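Local coordinates for flavin-nucleotide-binding protein (Mycobacterium smegmatis, PDB 4YBN) that binds flavin-adenine dinucleotide and heme in a split beta-barrel fold and probably acts as an oxidoreductase, at residues R71-A74 with E75-A79; T205-P208 with P209-G213. All coordinates share one frame; numbering follows the deposited sequence.

Contact 1 (R71-A74 with E75-A79); sequences RALA and EGAPA
The side chain of L73 meets A79 through one methyl: CD2 lies 3.9 Å from A79 CB. Chi1 of -67° sets CG anti to the carbonyl carbon, and CD2 beyond it also passes 3.8 Å from A77 O. The methyl of A77 points back at the helix, its CB 3.4 Å from A72 O. The E75 stem runs back along the last turn, its CG 3.2 Å from R71 O; its carboxylate and the R71 guanidinium do not meet, and R71 NE is hydrogen-bonded to T65 O.

Backbone bonds close the turn. E75 N donates to R71 O, A77 N gives A72 O a fairly straight bond (3.1 Å, 163°), and G76 N reaches L73 O from above the carbonyl plane. Of these, the A77 N and G76 N bonds, with the positive phi of G76 (109°), define a Schellman motif. A water donating to both L73 O and A77 O ties the helix end to the outgoing chain.

The turn joins helix 68-74 to strand 78-91: A72 and A77 lie on L39 and R41 of strand 34-41, L73 and A79 share F111 of strand 110-113, and L73 and A74 touch L152 of strand 149-155.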
loop_
_atom_site.group_PDB
_atom_site.type_symbol
_atom_site.label_atom_id
_atom_site.label_comp_id
_atom_site.label_asym_id
_atom_site.label_seq_id
_atom_site.Cartn_x
_atom_site.Cartn_y
_atom_site.Cartn_z
ATOM N N ARG A 71 -9.751 0.732 -19.135
ATOM C CA ARG A 71 -10.879 1.082 -20.022
ATOM C C ARG A 71 -12.121 1.505 -19.266
ATOM O O ARG A 71 -12.811 2.415 -19.675
ATOM C CB ARG A 71 -11.269 -0.064 -20.965
ATOM C CG ARG A 71 -10.424 -0.192 -22.204
ATOM C CD ARG A 71 -10.961 -1.334 -23.059
ATOM N NE ARG A 71 -10.014 -1.656 -24.113
ATOM C CZ ARG A 71 -10.252 -2.518 -25.097
ATOM N NH1 ARG A 71 -11.418 -3.159 -25.158
ATOM N NH2 ARG A 71 -9.318 -2.730 -26.027
ATOM N N ALA A 72 -12.393 0.859 -18.175
ATOM C CA ALA A 72 -13.553 1.170 -17.349
ATOM C C ALA A 72 -13.429 2.555 -16.798
ATOM O O ALA A 72 -14.345 3.357 -16.864
ATOM C CB ALA A 72 -13.717 0.137 -16.246
ATOM N N LEU A 73 -12.231 2.930 -16.364
ATOM C CA LEU A 73 -12.014 4.253 -15.890
ATOM C C LEU A 73 -12.053 5.285 -17.005
ATOM O O LEU A 73 -12.556 6.376 -16.816
ATOM C CB LEU A 73 -10.637 4.338 -15.230
ATOM C CG LEU A 73 -10.471 3.527 -13.914
ATOM C CD1 LEU A 73 -8.992 3.595 -13.545
ATOM C CD2 LEU A 73 -11.302 4.157 -12.827
ATOM N N ALA A 74 -11.503 4.946 -18.153
ATOM C CA ALA A 74 -11.520 5.833 -19.303
ATOM C C ALA A 74 -12.992 6.126 -19.754
ATOM O O ALA A 74 -13.340 7.227 -20.117
ATOM C CB ALA A 74 -10.828 5.200 -20.439
ATOM N N GLU A 75 -13.847 5.151 -19.564
ATOM C CA GLU A 75 -15.281 5.262 -19.922
ATOM C C GLU A 75 -16.088 5.958 -18.835
ATOM O O GLU A 75 -17.302 6.139 -18.978
ATOM C CB GLU A 75 -15.842 3.882 -20.204
ATOM C CG GLU A 75 -15.273 3.340 -21.523
ATOM C CD GLU A 75 -15.560 1.844 -21.799
ATOM O OE1 GLU A 75 -16.317 1.158 -21.084
ATOM O OE2 GLU A 75 -14.962 1.297 -22.748
ATOM N N GLY A 76 -15.443 6.397 -17.754
ATOM C CA GLY A 76 -16.111 7.237 -16.814
ATOM C C GLY A 76 -16.454 6.615 -15.474
ATOM O O GLY A 76 -17.104 7.251 -14.665
ATOM N N ALA A 77 -15.965 5.414 -15.145
ATOM C CA ALA A 77 -16.277 4.801 -13.815
ATOM C C ALA A 77 -15.818 5.695 -12.676
ATOM O O ALA A 77 -14.633 6.020 -12.539
ATOM C CB ALA A 77 -15.635 3.413 -13.713
ATOM N N PRO A 78 -16.732 6.084 -11.813
ATOM C CA PRO A 78 -16.329 6.852 -10.649
ATOM C C PRO A 78 -15.321 6.017 -9.835
ATOM O O PRO A 78 -15.460 4.828 -9.793
ATOM C CB PRO A 78 -17.618 7.008 -9.895
ATOM C CG PRO A 78 -18.663 6.987 -10.930
ATOM C CD PRO A 78 -18.203 5.937 -11.892
ATOM N N ALA A 79 -14.343 6.648 -9.212
ATOM C CA ALA A 79 -13.219 5.899 -8.628
ATOM C C ALA A 79 -12.937 6.437 -7.280
ATOM O O ALA A 79 -13.239 7.612 -6.969
ATOM C CB ALA A 79 -12.009 6.096 -9.483
HETATM O O HOH W 1 -12.692 7.135 -14.075
#

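Contact 2 (T205-P208 with P209-G213); sequences TPLP and PSVRG
P208 O is gripped by two backbone N-H groups of the following turn. R212 N donates to it at 3.0 Å, with an N-H...O angle of 151° and an approach nearly along the C=O axis, whereas the bond from V211 N is weak and bent despite its 2.9 Å length. The aliphatic stem of R212 closes on the same oxygen, CG standing 3.1 Å from P208 O.

The side chains of P208 and V211 lie side by side and point the same way, with V211 CG2 4.0 Å from P208 CG. V211 CG1 is anti to the backbone N (chi1 171°), which leaves CG2 beside that nitrogen and facing the proline ring. The other branch, CG1, meets L207 CD2 at 4.0 Å, and there the two side chains cross at about a right angle.

These contacts frame a helix start in which P208 is the N-cap residue and opens the way to the short helix that begins at P209. P209, a proline, has no N-H to offer, and its nitrogen sits at the first helical position, where none is needed for the helix's own bonding. G213 N hydrogen-bonds to P209 O.

R212 folds back along the incoming chain. Its bend at chi3 (-60°) brings the guanidinium over P209, whose CA lies 3.6 Å above the plane at its centre, and lets NH1 make a weak bond of 3.5 Å to L207 O.

S210 OG is hydrogen-bonded to E137 OE1 of helix 134-137, a helix that P208 and P209 also touch. W182 of the second subunit packs against T205, L207, P208 and V211.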
loop_
_atom_site.group_PDB
_atom_site.type_symbol
_atom_site.label_atom_id
_atom_site.label_comp_id
_atom_site.label_asym_id
_atom_site.label_seq_id
_atom_site.Cartn_x
_atom_site.Cartn_y
_atom_site.Cartn_z
ATOM N N THR A 205 29.024 -0.858 -18.285
ATOM C CA THR A 205 28.209 0.295 -18.681
ATOM C C THR A 205 27.901 1.033 -17.402
ATOM O O THR A 205 27.526 0.373 -16.458
ATOM C CB THR A 205 26.846 -0.191 -19.294
ATOM O OG1 THR A 205 27.097 -0.861 -20.562
ATOM C CG2 THR A 205 25.901 1.037 -19.522
ATOM N N PRO A 206 28.014 2.372 -17.354
ATOM C CA PRO A 206 27.730 3.063 -16.097
ATOM C C PRO A 206 26.284 3.213 -15.730
ATOM O O PRO A 206 25.403 3.074 -16.602
ATOM C CB PRO A 206 28.305 4.461 -16.326
ATOM C CG PRO A 206 28.252 4.599 -17.772
ATOM C CD PRO A 206 28.604 3.284 -18.327
ATOM N N LEU A 207 26.049 3.573 -14.481
ATOM C CA LEU A 207 24.685 3.903 -14.066
ATOM C C LEU A 207 24.380 5.274 -14.575
ATOM O O LEU A 207 25.185 6.138 -14.409
ATOM C CB LEU A 207 24.547 3.966 -12.593
ATOM C CG LEU A 207 24.581 2.742 -11.747
ATOM C CD1 LEU A 207 24.509 3.200 -10.306
ATOM C CD2 LEU A 207 23.446 1.793 -12.118
ATOM N N PRO A 208 23.166 5.483 -15.101
ATOM C CA PRO A 208 22.758 6.797 -15.466
ATOM C C PRO A 208 22.526 7.697 -14.279
ATOM O O PRO A 208 22.289 7.235 -13.164
ATOM C CB PRO A 208 21.445 6.587 -16.241
ATOM C CG PRO A 208 21.184 5.154 -16.349
ATOM C CD PRO A 208 22.190 4.430 -15.464
ATOM N N PRO A 209 22.656 9.023 -14.474
ATOM C CA PRO A 209 22.570 9.894 -13.295
ATOM C C PRO A 209 21.278 9.770 -12.578
ATOM O O PRO A 209 21.254 9.778 -11.360
ATOM C CB PRO A 209 22.682 11.305 -13.896
ATOM C CG PRO A 209 23.555 11.077 -15.069
ATOM C CD PRO A 209 23.116 9.761 -15.664
ATOM N N SER A 210 20.196 9.600 -13.331
ATOM C CA SER A 210 18.898 9.466 -12.725
ATOM C C SER A 210 18.844 8.275 -11.814
ATOM O O SER A 210 18.211 8.315 -10.762
ATOM C CB SER A 210 17.813 9.314 -13.786
ATOM O OG SER A 210 17.922 8.125 -14.544
ATOM N N VAL A 211 19.520 7.206 -12.199
ATOM C CA VAL A 211 19.433 6.033 -11.387
ATOM C C VAL A 211 20.359 6.213 -10.194
ATOM O O VAL A 211 20.080 5.678 -9.133
ATOM C CB VAL A 211 19.841 4.797 -12.143
ATOM C CG1 VAL A 211 19.959 3.591 -11.227
ATOM C CG2 VAL A 211 18.836 4.516 -13.220
ATOM N N ARG A 212 21.433 6.988 -10.340
ATOM C CA ARG A 212 22.333 7.268 -9.216
ATOM C C ARG A 212 21.612 7.990 -8.100
ATOM O O ARG A 212 21.862 7.725 -6.928
ATOM C CB ARG A 212 23.546 8.106 -9.662
ATOM C CG ARG A 212 24.299 7.470 -10.800
ATOM C CD ARG A 212 25.717 7.984 -10.968
ATOM N NE ARG A 212 25.741 9.419 -11.222
ATOM C CZ ARG A 212 26.108 9.964 -12.374
ATOM N NH1 ARG A 212 26.472 9.196 -13.399
ATOM N NH2 ARG A 212 26.090 11.284 -12.512
ATOM N N GLY A 213 20.655 8.829 -8.474
ATOM C CA GLY A 213 19.689 9.458 -7.546
ATOM C C GLY A 213 18.726 8.581 -6.776
ATOM O O GLY A 213 18.196 8.984 -5.706
#

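Overall arrangement
Contacts 1 and 2 mark two helix ends in series along the chain: residues 71-79 carry the chain out of a helix into a strand, and residues 205-213 carry it from a loop into a helix. Their centres are 37 Å apart and their nearest atoms about 27 Å; they do not touch. Contact 1 lies beside the flavin pocket: the A72 side chain lies about 8 Å from a bound FAD, and that of R71 about 11 Å from a heme. Contact 2 lies away from the known cofactor-binding residues, although the S210 side chain is about 10 Å from a heme. Both meet the second subunit, through P78 on its H44 in contact 1 and its W182 in contact 2.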